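Local coordinates for alanine racemase (PDB 4QHR), which belongs to the alanine racemase family, pairing an N-terminal TIM-barrel-type domain with a mostly beta C-terminal domain in a two-chain assembly, at residues Q3-I8 with T235-I240; Y273-P278 with S348-R353; V89-K94 with I116-K121; V75-G80 with F95-H100; A195-W200 with V208-M213. All blocks are in the same frame, centred on the assembly; numbering follows the deposited sequence.

Interaction 1. Residues Q3-I8 with T235-I240; sequences QATVYI and TFTAEI
T5 and T237 face each other in an antiparallel hydrogen-bonded pair, and both side chains stand on the same face of the sheet. T237 N gives a bond of 2.8 Å to T5 O, and T5 N returns one to T237 O. The two hydroxyls do not meet directly. One water joins them, 2.9 Å from T5 OG1 and 2.8 Å from T237 OG1. T237 holds OG1 between its backbone N and carbonyl carbon (chi1 76°), which turns the hydroxyl to the edge of the Y7 ring, 3.4 Å from Y7 CE1. The Y7 side chain crosses that of T237 at about a right angle. One face of its ring lies over T5 CG2, near the rim, so the ring edge and face both meet threonines. Y7 also pairs with T235 through two backbone bonds. On the other face of the sheet V6 CG2 packs 3.8 Å from F236 CD1. Q3 runs alongside E239, with Q3 CG 3.5 Å from E239 CD, while Q3 NE2 bonds to M1 O. Strand 4-8 lies between strand 234-246, antiparallel to it, and strand 352-355, parallel to it. F236 meets the W323 ring, and Y7 and T237 touch Q319 of strand 319-321.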
# COMPACT_ATOMS: atom_id res chain seq x y z
N GLN A 3 -13.14 2.18 -12.35
CA GLN A 3 -12.51 0.90 -12.66
C GLN A 3 -11.04 0.88 -12.21
O GLN A 3 -10.20 1.57 -12.74
CB GLN A 3 -12.61 0.64 -14.16
CG GLN A 3 -14.04 0.59 -14.61
CD GLN A 3 -14.85 -0.51 -13.94
OE1 GLN A 3 -14.38 -1.61 -13.74
NE2 GLN A 3 -16.06 -0.21 -13.59
N ALA A 4 -10.80 0.07 -11.20
CA ALA A 4 -9.48 -0.27 -10.66
C ALA A 4 -9.66 -1.67 -10.14
O ALA A 4 -10.44 -1.91 -9.23
CB ALA A 4 -9.11 0.69 -9.53
N THR A 5 -8.94 -2.61 -10.73
CA THR A 5 -9.16 -4.05 -10.54
C THR A 5 -7.86 -4.88 -10.39
O THR A 5 -6.87 -4.66 -11.06
CB THR A 5 -9.94 -4.56 -11.73
OG1 THR A 5 -11.04 -3.69 -11.98
CG2 THR A 5 -10.51 -5.95 -11.49
N VAL A 6 -7.91 -5.85 -9.50
CA VAL A 6 -6.82 -6.77 -9.20
C VAL A 6 -7.37 -8.16 -9.53
O VAL A 6 -8.31 -8.62 -8.87
CB VAL A 6 -6.41 -6.71 -7.74
CG1 VAL A 6 -5.49 -7.87 -7.37
CG2 VAL A 6 -5.75 -5.36 -7.39
N TYR A 7 -6.80 -8.77 -10.56
CA TYR A 7 -7.19 -10.10 -11.08
C TYR A 7 -6.15 -11.09 -10.63
O TYR A 7 -4.97 -10.79 -10.72
CB TYR A 7 -7.16 -10.14 -12.62
CG TYR A 7 -8.14 -9.24 -13.30
CD1 TYR A 7 -7.79 -7.93 -13.64
CD2 TYR A 7 -9.38 -9.67 -13.61
CE1 TYR A 7 -8.67 -7.09 -14.28
CE2 TYR A 7 -10.27 -8.83 -14.23
CZ TYR A 7 -9.90 -7.54 -14.56
OH TYR A 7 -10.77 -6.70 -15.18
N ILE A 8 -6.60 -12.26 -10.21
CA ILE A 8 -5.74 -13.33 -9.73
C ILE A 8 -6.00 -14.60 -10.54
O ILE A 8 -7.09 -15.18 -10.45
CB ILE A 8 -6.00 -13.62 -8.22
CG1 ILE A 8 -5.91 -12.35 -7.37
CG2 ILE A 8 -5.01 -14.66 -7.71
CD1 ILE A 8 -4.47 -11.80 -7.28
N THR A 235 -2.77 -9.54 -12.35
CA THR A 235 -2.88 -8.39 -13.26
C THR A 235 -3.59 -7.23 -12.55
O THR A 235 -4.71 -7.39 -11.98
CB THR A 235 -3.61 -8.77 -14.54
OG1 THR A 235 -2.96 -9.93 -15.07
CG2 THR A 235 -3.47 -7.65 -15.57
N PHE A 236 -2.97 -6.05 -12.59
CA PHE A 236 -3.51 -4.86 -11.91
C PHE A 236 -3.91 -3.90 -13.04
O PHE A 236 -3.06 -3.45 -13.81
CB PHE A 236 -2.40 -4.29 -11.00
CG PHE A 236 -2.80 -3.10 -10.12
CD1 PHE A 236 -4.11 -2.84 -9.70
CD2 PHE A 236 -1.80 -2.26 -9.67
CE1 PHE A 236 -4.39 -1.74 -8.87
CE2 PHE A 236 -2.07 -1.17 -8.87
CZ PHE A 236 -3.36 -0.90 -8.48
N THR A 237 -5.22 -3.63 -13.14
CA THR A 237 -5.76 -2.73 -14.18
C THR A 237 -6.54 -1.51 -13.70
O THR A 237 -7.00 -1.43 -12.58
CB THR A 237 -6.62 -3.50 -15.21
OG1 THR A 237 -7.91 -3.82 -14.66
CG2 THR A 237 -5.88 -4.76 -15.70
N ALA A 238 -6.67 -0.53 -14.61
CA ALA A 238 -7.56 0.61 -14.44
C ALA A 238 -8.02 1.06 -15.86
O ALA A 238 -7.80 0.35 -16.83
CB ALA A 238 -6.88 1.73 -13.64
N GLU A 239 -8.69 2.18 -15.98
CA GLU A 239 -9.19 2.65 -17.25
C GLU A 239 -8.89 4.12 -17.47
O GLU A 239 -8.67 4.92 -16.53
CB GLU A 239 -10.74 2.42 -17.36
CG GLU A 239 -11.09 0.98 -17.72
CD GLU A 239 -12.58 0.78 -17.81
OE1 GLU A 239 -13.33 1.81 -17.85
OE2 GLU A 239 -13.00 -0.39 -17.85
N ILE A 240 -8.87 4.46 -18.75
CA ILE A 240 -8.79 5.87 -19.16
C ILE A 240 -10.06 6.64 -18.85
O ILE A 240 -11.13 6.26 -19.27
CB ILE A 240 -8.40 6.00 -20.63
CG1 ILE A 240 -6.94 5.55 -20.75
CG2 ILE A 240 -8.57 7.45 -21.07
CD1 ILE A 240 -6.40 5.44 -22.17
O HOH W 1 -9.94 -1.94 -14.00

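Interaction 2. Residues Y273-P278 with S348-R353; sequences YGDGYP and SSRPVR
An ST turn at S348 and a side-on arginine-carboxylate salt bridge join two loops of the C-terminal domain at the subunit interface. S348 OG accepts from R350 N, 3.1 Å away, and donates to G274 O at 2.8 Å. One hydroxyl therefore ties the turn to the facing loop. S348 N adds a straight bond of 3.0 Å to D275 O, coming from above the carbonyl plane. R350 sends CG anti to its backbone N (chi1 -179°) and bends at chi3, which lays the guanidinium beside D275. R350 NE reaches D275 OD1 at 2.9 Å and R350 NH2 reaches D275 OD2 at 3.0 Å. Both nitrogens meet the carboxylate from above its plane, and the two flat groups are 44° apart. P351 CG packs on D275 CB. D275 OD2 also pairs with R2, and R350 NH1 with D303 and with E62 of the second subunit. The charges thus form a network across the interface, in which the acidic groups would probably offset the closeness of R2 and R350.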
# COMPACT_ATOMS: atom_id res chain seq x y z
N TYR A 273 -1.67 6.32 -5.98
CA TYR A 273 -1.07 5.69 -4.83
C TYR A 273 -2.06 5.35 -3.77
O TYR A 273 -1.74 4.53 -2.93
CB TYR A 273 0.15 6.43 -4.26
CG TYR A 273 -0.17 7.82 -3.76
CD1 TYR A 273 -0.75 8.03 -2.53
CD2 TYR A 273 0.15 8.94 -4.54
CE1 TYR A 273 -1.03 9.34 -2.08
CE2 TYR A 273 -0.09 10.20 -4.10
CZ TYR A 273 -0.70 10.40 -2.90
OH TYR A 273 -0.97 11.72 -2.56
N GLY A 274 -3.26 5.94 -3.83
CA GLY A 274 -4.37 5.56 -2.96
C GLY A 274 -4.95 4.20 -3.25
O GLY A 274 -5.70 3.64 -2.41
N ASP A 275 -4.62 3.66 -4.44
CA ASP A 275 -4.91 2.27 -4.77
C ASP A 275 -3.74 1.33 -4.51
O ASP A 275 -3.89 0.13 -4.60
CB ASP A 275 -5.27 2.15 -6.22
CG ASP A 275 -6.37 3.02 -6.57
OD1 ASP A 275 -7.51 2.57 -6.28
OD2 ASP A 275 -6.11 4.15 -7.08
N GLY A 276 -2.60 1.90 -4.20
CA GLY A 276 -1.36 1.15 -4.04
C GLY A 276 -0.48 1.15 -5.28
O GLY A 276 0.52 0.47 -5.29
N TYR A 277 -0.80 1.94 -6.31
CA TYR A 277 0.14 2.14 -7.39
C TYR A 277 1.26 3.09 -6.92
O TYR A 277 0.93 4.14 -6.38
CB TYR A 277 -0.59 2.72 -8.59
CG TYR A 277 0.25 2.75 -9.86
CD1 TYR A 277 0.53 1.59 -10.56
CD2 TYR A 277 0.77 3.92 -10.33
CE1 TYR A 277 1.30 1.61 -11.72
CE2 TYR A 277 1.51 3.96 -11.52
CZ TYR A 277 1.79 2.80 -12.20
OH TYR A 277 2.54 2.86 -13.37
N PRO A 278 2.55 2.72 -7.08
CA PRO A 278 3.60 3.47 -6.39
C PRO A 278 3.79 4.85 -6.99
O PRO A 278 3.58 5.01 -8.19
CB PRO A 278 4.86 2.64 -6.60
CG PRO A 278 4.44 1.34 -7.14
CD PRO A 278 3.09 1.52 -7.77
N SER A 348 -4.00 -1.10 -1.85
CA SER A 348 -4.97 -0.74 -0.87
C SER A 348 -6.22 -1.60 -1.09
O SER A 348 -6.29 -2.41 -2.02
CB SER A 348 -5.31 0.76 -1.00
OG SER A 348 -6.25 0.97 -2.03
N SER A 349 -7.25 -1.35 -0.28
CA SER A 349 -8.51 -2.06 -0.41
C SER A 349 -9.40 -1.45 -1.51
O SER A 349 -10.43 -2.02 -1.81
CB SER A 349 -9.33 -2.07 0.90
OG SER A 349 -9.62 -0.72 1.26
N ARG A 350 -9.00 -0.36 -2.14
CA ARG A 350 -9.90 0.31 -3.10
C ARG A 350 -10.13 -0.55 -4.38
O ARG A 350 -11.31 -0.78 -4.76
CB ARG A 350 -9.41 1.71 -3.43
CG ARG A 350 -10.34 2.41 -4.40
CD ARG A 350 -10.28 3.90 -4.19
NE ARG A 350 -8.98 4.39 -4.65
CZ ARG A 350 -8.56 5.65 -4.57
NH1 ARG A 350 -9.26 6.57 -3.96
NH2 ARG A 350 -7.38 5.95 -5.07
N PRO A 351 -9.06 -1.05 -5.03
CA PRO A 351 -9.33 -1.93 -6.17
C PRO A 351 -10.23 -3.14 -5.89
O PRO A 351 -10.10 -3.77 -4.86
CB PRO A 351 -7.91 -2.39 -6.61
CG PRO A 351 -7.04 -1.25 -6.16
CD PRO A 351 -7.61 -0.87 -4.84
N VAL A 352 -11.11 -3.46 -6.83
CA VAL A 352 -11.91 -4.70 -6.76
C VAL A 352 -11.05 -5.91 -7.06
O VAL A 352 -10.27 -5.87 -8.02
CB VAL A 352 -13.12 -4.64 -7.73
CG1 VAL A 352 -13.90 -5.93 -7.67
CG2 VAL A 352 -14.02 -3.49 -7.31
N ARG A 353 -11.16 -6.97 -6.24
CA ARG A 353 -10.46 -8.21 -6.48
C ARG A 353 -11.37 -9.16 -7.25
O ARG A 353 -12.53 -9.34 -6.86
CB ARG A 353 -10.04 -8.88 -5.19
CG ARG A 353 -8.70 -8.46 -4.66
CD ARG A 353 -8.61 -6.98 -4.32
NE ARG A 353 -7.31 -6.66 -3.73
CZ ARG A 353 -6.96 -5.45 -3.29
NH1 ARG A 353 -7.81 -4.40 -3.39
NH2 ARG A 353 -5.76 -5.28 -2.76

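Interaction 3. Residues V89-K94 with I116-K121; sequences VAIEQK and IAQGLK
Q118 reaches across to the C-terminal end of helix 87-92, on the outside of the TIM-barrel-type domain. Q118 follows helix 112-117, which closes with a Schellman motif at G119, and helix 87-92 ends in another at K94. From Q118 CB the chain starts 4.1 Å from I91 O. Q118 CG is 3.4 Å from I91 O and 3.7 Å from I91 CG2, as the two side chains pass at a slant. The chain then bends (chi2 -72°), which brings NE2 to I91 O at the end of helix 87-92. Q118 CD is near both I91 O and K94 CE. Q118 OE1 sits 3.8 Å from K94 CE. Q118 NE2 completes the reach with a bond of 2.9 Å to I91 O, and it packs against K94 CG. The K94 chain runs across the glutamine at about a right angle. I91 O already accepts from K94 N within the Schellman motif. The two donors come from opposite faces of its carbonyl plane. L120 packs against the same helix end. Its side chain touches E96 of strand 95-99 and Y115 of helix 112-117. L120 CD1 is 4.0 Å from I91 CA, and L120 CD2 is 3.6 Å from K94 C.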
# COMPACT_ATOMS: atom_id res chain seq x y z
N VAL A 89 -3.73 -22.63 21.16
CA VAL A 89 -4.44 -22.43 19.88
C VAL A 89 -3.68 -23.09 18.72
O VAL A 89 -4.25 -23.85 17.94
CB VAL A 89 -4.63 -20.94 19.54
CG1 VAL A 89 -5.38 -20.76 18.23
CG2 VAL A 89 -5.35 -20.20 20.67
N ALA A 90 -2.39 -22.83 18.66
CA ALA A 90 -1.50 -23.50 17.73
C ALA A 90 -1.61 -25.01 17.79
O ALA A 90 -1.74 -25.67 16.78
CB ALA A 90 -0.04 -23.07 17.94
N ILE A 91 -1.57 -25.57 18.99
CA ILE A 91 -1.67 -27.00 19.15
C ILE A 91 -3.03 -27.54 18.68
O ILE A 91 -3.09 -28.56 17.97
CB ILE A 91 -1.37 -27.36 20.61
CG1 ILE A 91 0.13 -27.16 20.91
CG2 ILE A 91 -1.77 -28.76 20.91
CD1 ILE A 91 0.38 -27.02 22.42
N GLU A 92 -4.09 -26.82 19.00
CA GLU A 92 -5.46 -27.27 18.71
C GLU A 92 -5.72 -27.24 17.21
O GLU A 92 -6.32 -28.16 16.64
CB GLU A 92 -6.46 -26.40 19.47
CG GLU A 92 -7.93 -26.52 19.07
CD GLU A 92 -8.57 -27.85 19.43
OE1 GLU A 92 -9.57 -28.17 18.76
OE2 GLU A 92 -8.11 -28.58 20.36
N GLN A 93 -5.22 -26.21 16.56
CA GLN A 93 -5.34 -26.06 15.13
C GLN A 93 -4.30 -26.84 14.32
O GLN A 93 -4.32 -26.76 13.08
CB GLN A 93 -5.23 -24.58 14.79
CG GLN A 93 -6.31 -23.68 15.39
CD GLN A 93 -7.65 -23.94 14.76
OE1 GLN A 93 -7.74 -24.57 13.71
NE2 GLN A 93 -8.70 -23.47 15.40
N LYS A 94 -3.41 -27.55 14.99
CA LYS A 94 -2.31 -28.25 14.33
C LYS A 94 -1.36 -27.33 13.50
O LYS A 94 -1.07 -27.61 12.32
CB LYS A 94 -2.81 -29.38 13.47
CG LYS A 94 -3.47 -30.48 14.30
CD LYS A 94 -3.93 -31.60 13.38
CE LYS A 94 -4.41 -32.80 14.19
NZ LYS A 94 -5.63 -33.38 13.52
N ILE A 116 3.33 -32.64 21.22
CA ILE A 116 3.83 -33.91 20.66
C ILE A 116 2.67 -34.86 20.35
O ILE A 116 2.65 -35.52 19.29
CB ILE A 116 4.85 -34.58 21.62
CG1 ILE A 116 6.14 -33.74 21.60
CG2 ILE A 116 5.15 -36.02 21.19
CD1 ILE A 116 7.08 -34.07 22.74
N ALA A 117 1.67 -34.91 21.20
CA ALA A 117 0.56 -35.83 20.94
C ALA A 117 -0.19 -35.44 19.67
O ALA A 117 -0.70 -36.32 18.99
CB ALA A 117 -0.36 -35.90 22.13
N GLN A 118 -0.22 -34.15 19.34
CA GLN A 118 -0.85 -33.68 18.10
C GLN A 118 -0.02 -34.01 16.86
O GLN A 118 -0.49 -33.81 15.76
CB GLN A 118 -1.13 -32.16 18.14
CG GLN A 118 -2.39 -31.78 18.90
CD GLN A 118 -3.67 -32.15 18.15
OE1 GLN A 118 -3.93 -33.32 17.88
NE2 GLN A 118 -4.46 -31.16 17.82
N GLY A 119 1.21 -34.53 17.02
CA GLY A 119 1.99 -34.96 15.90
C GLY A 119 2.77 -33.84 15.28
O GLY A 119 3.15 -33.94 14.14
N LEU A 120 3.02 -32.77 16.04
CA LEU A 120 3.54 -31.52 15.44
C LEU A 120 5.03 -31.50 15.58
O LEU A 120 5.56 -31.73 16.69
CB LEU A 120 2.95 -30.28 16.14
CG LEU A 120 1.43 -30.17 16.03
CD1 LEU A 120 0.92 -29.07 16.99
CD2 LEU A 120 0.98 -29.88 14.60
N LYS A 121 5.71 -31.19 14.48
CA LYS A 121 7.14 -30.99 14.52
C LYS A 121 7.42 -29.61 15.01
O LYS A 121 6.55 -28.72 14.98
CB LYS A 121 7.80 -31.19 13.15
CG LYS A 121 7.44 -32.51 12.45
CD LYS A 121 8.01 -32.67 11.05
CE LYS A 121 7.52 -31.66 10.05
NZ LYS A 121 6.07 -31.79 9.67

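Interaction 4. Residues V75-G80 with F95-H100; sequences VTLIEG and FECVIH
V75 and F95 lie side by side and point the same way from neighbouring parallel strands. The strands belong to a beta-alpha-beta unit of the TIM-barrel-type domain, linked by helix 87-92. V75 CB meets F95 CD1 at 3.6 Å, obliquely to the ring. L77 crosses the F95 side chain at a slant. L77 CD2 approaches F95 CD2 at 4.0 Å, from the same side of the ring plane as V75, and L77 CD1 packs 4.1 Å from C97 SG. F95 keeps CG anti to its carbonyl carbon (chi1 -66°), which lays the ring alongside both V75 and L77. T76 and E96 point to the other face of the sheet and cross there. A water bonds to T76 OG1 and weakly to E96 OE1. The carboxylate is held further by W123 and K121. E96 N bonds to V75 O, and E96 O accepts from L77 N at 2.8 Å. The chain then enters a type I turn from L77 to G80. V98 CB packs 3.5 Å from I78 O. A second water links E79 O and H100 NE2. L77 O accepts from G80 N at 2.9 Å and from V98 N at 3.1 Å, from opposite faces of its plane.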
# COMPACT_ATOMS: atom_id res chain seq x y z
N VAL A 75 0.15 -26.18 8.68
CA VAL A 75 0.48 -24.75 8.61
C VAL A 75 1.70 -24.60 9.48
O VAL A 75 1.73 -25.16 10.56
CB VAL A 75 -0.65 -23.84 9.11
CG1 VAL A 75 -0.16 -22.39 9.25
CG2 VAL A 75 -1.79 -23.82 8.12
N THR A 76 2.71 -23.87 9.02
CA THR A 76 3.89 -23.57 9.82
C THR A 76 3.89 -22.08 10.19
O THR A 76 3.76 -21.22 9.30
CB THR A 76 5.16 -23.95 9.09
OG1 THR A 76 5.15 -25.38 8.91
CG2 THR A 76 6.36 -23.62 9.93
N LEU A 77 3.97 -21.79 11.49
CA LEU A 77 4.12 -20.41 11.95
C LEU A 77 5.60 -20.10 11.87
O LEU A 77 6.41 -20.52 12.73
CB LEU A 77 3.61 -20.18 13.38
CG LEU A 77 2.19 -20.74 13.62
CD1 LEU A 77 1.75 -20.62 15.08
CD2 LEU A 77 1.16 -20.11 12.67
N ILE A 78 5.98 -19.34 10.83
CA ILE A 78 7.42 -19.24 10.49
C ILE A 78 8.25 -18.38 11.44
O ILE A 78 9.45 -18.37 11.34
CB ILE A 78 7.57 -18.77 9.01
CG1 ILE A 78 8.81 -19.33 8.30
CG2 ILE A 78 7.55 -17.27 8.92
CD1 ILE A 78 8.79 -20.84 8.07
N GLU A 79 7.60 -17.62 12.33
CA GLU A 79 8.27 -16.86 13.36
C GLU A 79 7.90 -17.38 14.71
O GLU A 79 8.24 -16.77 15.70
CB GLU A 79 7.85 -15.40 13.29
CG GLU A 79 8.14 -14.73 11.97
CD GLU A 79 7.82 -13.20 12.01
OE1 GLU A 79 7.68 -12.59 13.11
OE2 GLU A 79 7.73 -12.58 10.91
N GLY A 80 7.16 -18.50 14.74
CA GLY A 80 6.69 -19.07 16.01
C GLY A 80 5.63 -18.22 16.69
O GLY A 80 4.97 -17.41 16.03
N PHE A 95 -0.89 -26.28 14.14
CA PHE A 95 0.09 -25.37 13.55
C PHE A 95 1.47 -25.71 14.12
O PHE A 95 1.70 -25.63 15.33
CB PHE A 95 -0.23 -23.93 13.94
CG PHE A 95 -1.50 -23.37 13.39
CD1 PHE A 95 -2.16 -23.94 12.37
CD2 PHE A 95 -2.00 -22.21 13.92
CE1 PHE A 95 -3.32 -23.40 11.88
CE2 PHE A 95 -3.17 -21.65 13.43
CZ PHE A 95 -3.81 -22.25 12.42
N GLU A 96 2.42 -26.08 13.27
CA GLU A 96 3.75 -26.35 13.75
C GLU A 96 4.43 -24.99 13.95
O GLU A 96 4.23 -24.08 13.16
CB GLU A 96 4.52 -27.18 12.74
CG GLU A 96 3.92 -28.56 12.58
CD GLU A 96 4.72 -29.46 11.68
OE1 GLU A 96 5.52 -28.94 10.87
OE2 GLU A 96 4.57 -30.68 11.86
N CYS A 97 5.25 -24.91 14.98
CA CYS A 97 5.91 -23.68 15.36
C CYS A 97 7.37 -23.70 15.07
O CYS A 97 8.06 -24.65 15.42
CB CYS A 97 5.74 -23.41 16.85
SG CYS A 97 4.04 -23.12 17.30
N VAL A 98 7.83 -22.61 14.45
CA VAL A 98 9.21 -22.26 14.51
C VAL A 98 9.53 -21.80 15.93
O VAL A 98 8.73 -21.09 16.55
CB VAL A 98 9.56 -21.14 13.52
CG1 VAL A 98 10.75 -20.33 14.00
CG2 VAL A 98 9.86 -21.73 12.17
N ILE A 99 10.69 -22.20 16.46
CA ILE A 99 11.24 -21.51 17.61
C ILE A 99 12.58 -20.88 17.20
O ILE A 99 13.38 -21.47 16.46
CB ILE A 99 11.39 -22.41 18.89
CG1 ILE A 99 12.41 -23.51 18.71
CG2 ILE A 99 10.03 -22.94 19.33
CD1 ILE A 99 12.85 -24.17 20.01
N HIS A 100 12.79 -19.66 17.66
CA HIS A 100 14.00 -18.93 17.29
C HIS A 100 14.73 -18.31 18.51
O HIS A 100 15.81 -17.78 18.34
CB HIS A 100 13.71 -17.87 16.21
CG HIS A 100 12.75 -16.82 16.66
ND1 HIS A 100 13.12 -15.78 17.49
CD2 HIS A 100 11.42 -16.65 16.41
CE1 HIS A 100 12.07 -15.02 17.72
NE2 HIS A 100 11.02 -15.55 17.11
O HOH W 2 3.49 -27.65 9.07
O HOH W 3 8.67 -14.18 17.37

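Interaction 5. Residues A195-W200 with V208-M213; sequences AAIFKW and VRPGIM
I197 CD1 is the methyl that most of this contact closes on. It lies 3.8 Å from V208 CB and 3.8 Å from P210 CB, and M213 SD is 4.2 Å away. The I197 and V208 side chains cross at about a right angle. I197 meets P210 more obliquely, with its methyl against CB and CD of the proline. I197 holds CG1 anti to its carbonyl carbon (chi1 -68°), and this aims CD1 from the helix into the loop. One residue on, F198 meets M213 from the opposite direction. M213 CE is 3.7 Å from F198 CE2. The sulfur stands 5.0 Å from the ring centroid and 51° off the ring normal, an oblique Met-aromatic contact. M213 places CG between its backbone N and carbonyl carbon (chi1 64°) and bends at chi3, which turns the methyl to the phenylalanine. The contact joins helix 194-199 to strand 207-208, the last parallel strand in chain order of the TIM-barrel-type domain, and to the loop after it. Strand 28-32 pairs with that strand, and its I29 touches V208 and P210, while helix 10-23 puts L23 on I197 and F198 and V20 on M213. G211 N and I212 N bond to phosphate oxygens of the modified residue at position 34. R209 NE bonds to N1 of the same residue, and R209 NH2 to M158 O.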
# COMPACT_ATOMS: atom_id res chain seq x y z
N ALA A 195 14.69 -18.38 -4.51
CA ALA A 195 16.00 -18.22 -5.16
C ALA A 195 16.86 -19.50 -5.06
O ALA A 195 17.49 -19.96 -6.06
CB ALA A 195 16.72 -17.01 -4.57
N ALA A 196 16.90 -20.05 -3.85
CA ALA A 196 17.63 -21.28 -3.59
C ALA A 196 17.04 -22.50 -4.31
O ALA A 196 17.79 -23.39 -4.72
CB ALA A 196 17.71 -21.56 -2.11
N ILE A 197 15.69 -22.55 -4.47
CA ILE A 197 15.08 -23.60 -5.30
C ILE A 197 15.68 -23.58 -6.73
O ILE A 197 15.97 -24.65 -7.32
CB ILE A 197 13.52 -23.52 -5.27
CG1 ILE A 197 13.01 -23.88 -3.87
CG2 ILE A 197 12.90 -24.46 -6.31
CD1 ILE A 197 11.58 -23.52 -3.58
N PHE A 198 15.89 -22.39 -7.30
CA PHE A 198 16.46 -22.29 -8.64
C PHE A 198 17.96 -22.60 -8.63
O PHE A 198 18.47 -23.29 -9.53
CB PHE A 198 16.21 -20.90 -9.26
CG PHE A 198 14.85 -20.73 -9.83
CD1 PHE A 198 14.55 -21.25 -11.06
CD2 PHE A 198 13.88 -20.05 -9.16
CE1 PHE A 198 13.28 -21.10 -11.62
CE2 PHE A 198 12.64 -19.87 -9.70
CZ PHE A 198 12.33 -20.42 -10.93
N LYS A 199 18.65 -22.13 -7.60
CA LYS A 199 20.11 -22.23 -7.60
C LYS A 199 20.74 -23.46 -6.97
O LYS A 199 21.75 -23.89 -7.46
CB LYS A 199 20.69 -21.04 -6.97
CG LYS A 199 20.53 -19.84 -7.89
CD LYS A 199 20.79 -18.54 -7.16
CE LYS A 199 22.24 -18.39 -6.77
NZ LYS A 199 22.55 -16.99 -6.38
N TRP A 200 20.16 -24.00 -5.91
CA TRP A 200 20.84 -25.00 -5.10
C TRP A 200 19.95 -26.19 -4.78
O TRP A 200 19.63 -26.40 -3.61
CB TRP A 200 21.36 -24.39 -3.79
CG TRP A 200 22.20 -23.23 -3.98
CD1 TRP A 200 23.22 -23.10 -4.89
CD2 TRP A 200 22.13 -21.96 -3.28
NE1 TRP A 200 23.77 -21.85 -4.79
CE2 TRP A 200 23.13 -21.14 -3.81
CE3 TRP A 200 21.31 -21.45 -2.27
CZ2 TRP A 200 23.35 -19.84 -3.36
CZ3 TRP A 200 21.52 -20.17 -1.82
CH2 TRP A 200 22.54 -19.37 -2.37
N VAL A 208 11.18 -27.56 1.05
CA VAL A 208 11.48 -26.28 0.44
C VAL A 208 10.31 -25.31 0.76
O VAL A 208 9.15 -25.75 1.00
CB VAL A 208 11.74 -26.44 -1.08
CG1 VAL A 208 12.95 -27.33 -1.30
CG2 VAL A 208 10.52 -26.94 -1.84
N ARG A 209 10.61 -24.03 0.72
CA ARG A 209 9.69 -22.97 1.10
C ARG A 209 9.59 -21.89 0.03
O ARG A 209 10.02 -20.79 0.26
CB ARG A 209 10.12 -22.34 2.40
CG ARG A 209 10.39 -23.37 3.51
CD ARG A 209 10.57 -22.73 4.88
NE ARG A 209 11.60 -21.67 4.93
CZ ARG A 209 12.88 -21.82 5.23
NH1 ARG A 209 13.40 -23.03 5.46
NH2 ARG A 209 13.68 -20.75 5.24
N PRO A 210 9.02 -22.21 -1.12
CA PRO A 210 8.82 -21.17 -2.09
C PRO A 210 7.81 -20.10 -1.67
O PRO A 210 6.71 -20.43 -1.21
CB PRO A 210 8.20 -21.90 -3.26
CG PRO A 210 7.42 -23.01 -2.59
CD PRO A 210 8.35 -23.46 -1.51
N GLY A 211 8.16 -18.86 -1.90
CA GLY A 211 7.19 -17.75 -1.86
C GLY A 211 6.97 -17.03 -3.18
O GLY A 211 6.05 -17.36 -3.95
N ILE A 212 7.84 -16.05 -3.44
CA ILE A 212 7.65 -15.18 -4.59
C ILE A 212 7.42 -15.93 -5.90
O ILE A 212 6.63 -15.47 -6.73
CB ILE A 212 8.79 -14.13 -4.70
CG1 ILE A 212 8.37 -13.02 -5.66
CG2 ILE A 212 10.13 -14.78 -5.10
CD1 ILE A 212 7.20 -12.19 -5.18
N MET A 213 8.11 -17.05 -6.12
CA MET A 213 7.92 -17.74 -7.41
C MET A 213 6.50 -18.28 -7.62
O MET A 213 6.03 -18.37 -8.77
CB MET A 213 8.94 -18.88 -7.63
CG MET A 213 8.84 -20.02 -6.66
SD MET A 213 10.20 -21.19 -6.79
CE MET A 213 9.89 -22.00 -8.36

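The five contacts fall into two groups. Interactions 1 and 2 share the C-terminal mixed sheet. Their centres are 9 Å apart, and strand 4-8 bonds to V352 of its neighbour, strand 352-355. Interactions 3, 4 and 5 belong to the parallel TIM-barrel-type sheet and its helices. Interactions 3 and 4 alternate along the chain, with centres 11 Å apart, and A90 O and F95 N probably bond between them. Interaction 5 follows and touches interaction 4 through I78 and R209. Interaction 1 ties the N-terminus to the C-terminal domain, with the barrel sequence between its strands. The centres of interactions 1 and 4 are about 35 Å apart. Interactions 2 and 4 both touch the second subunit.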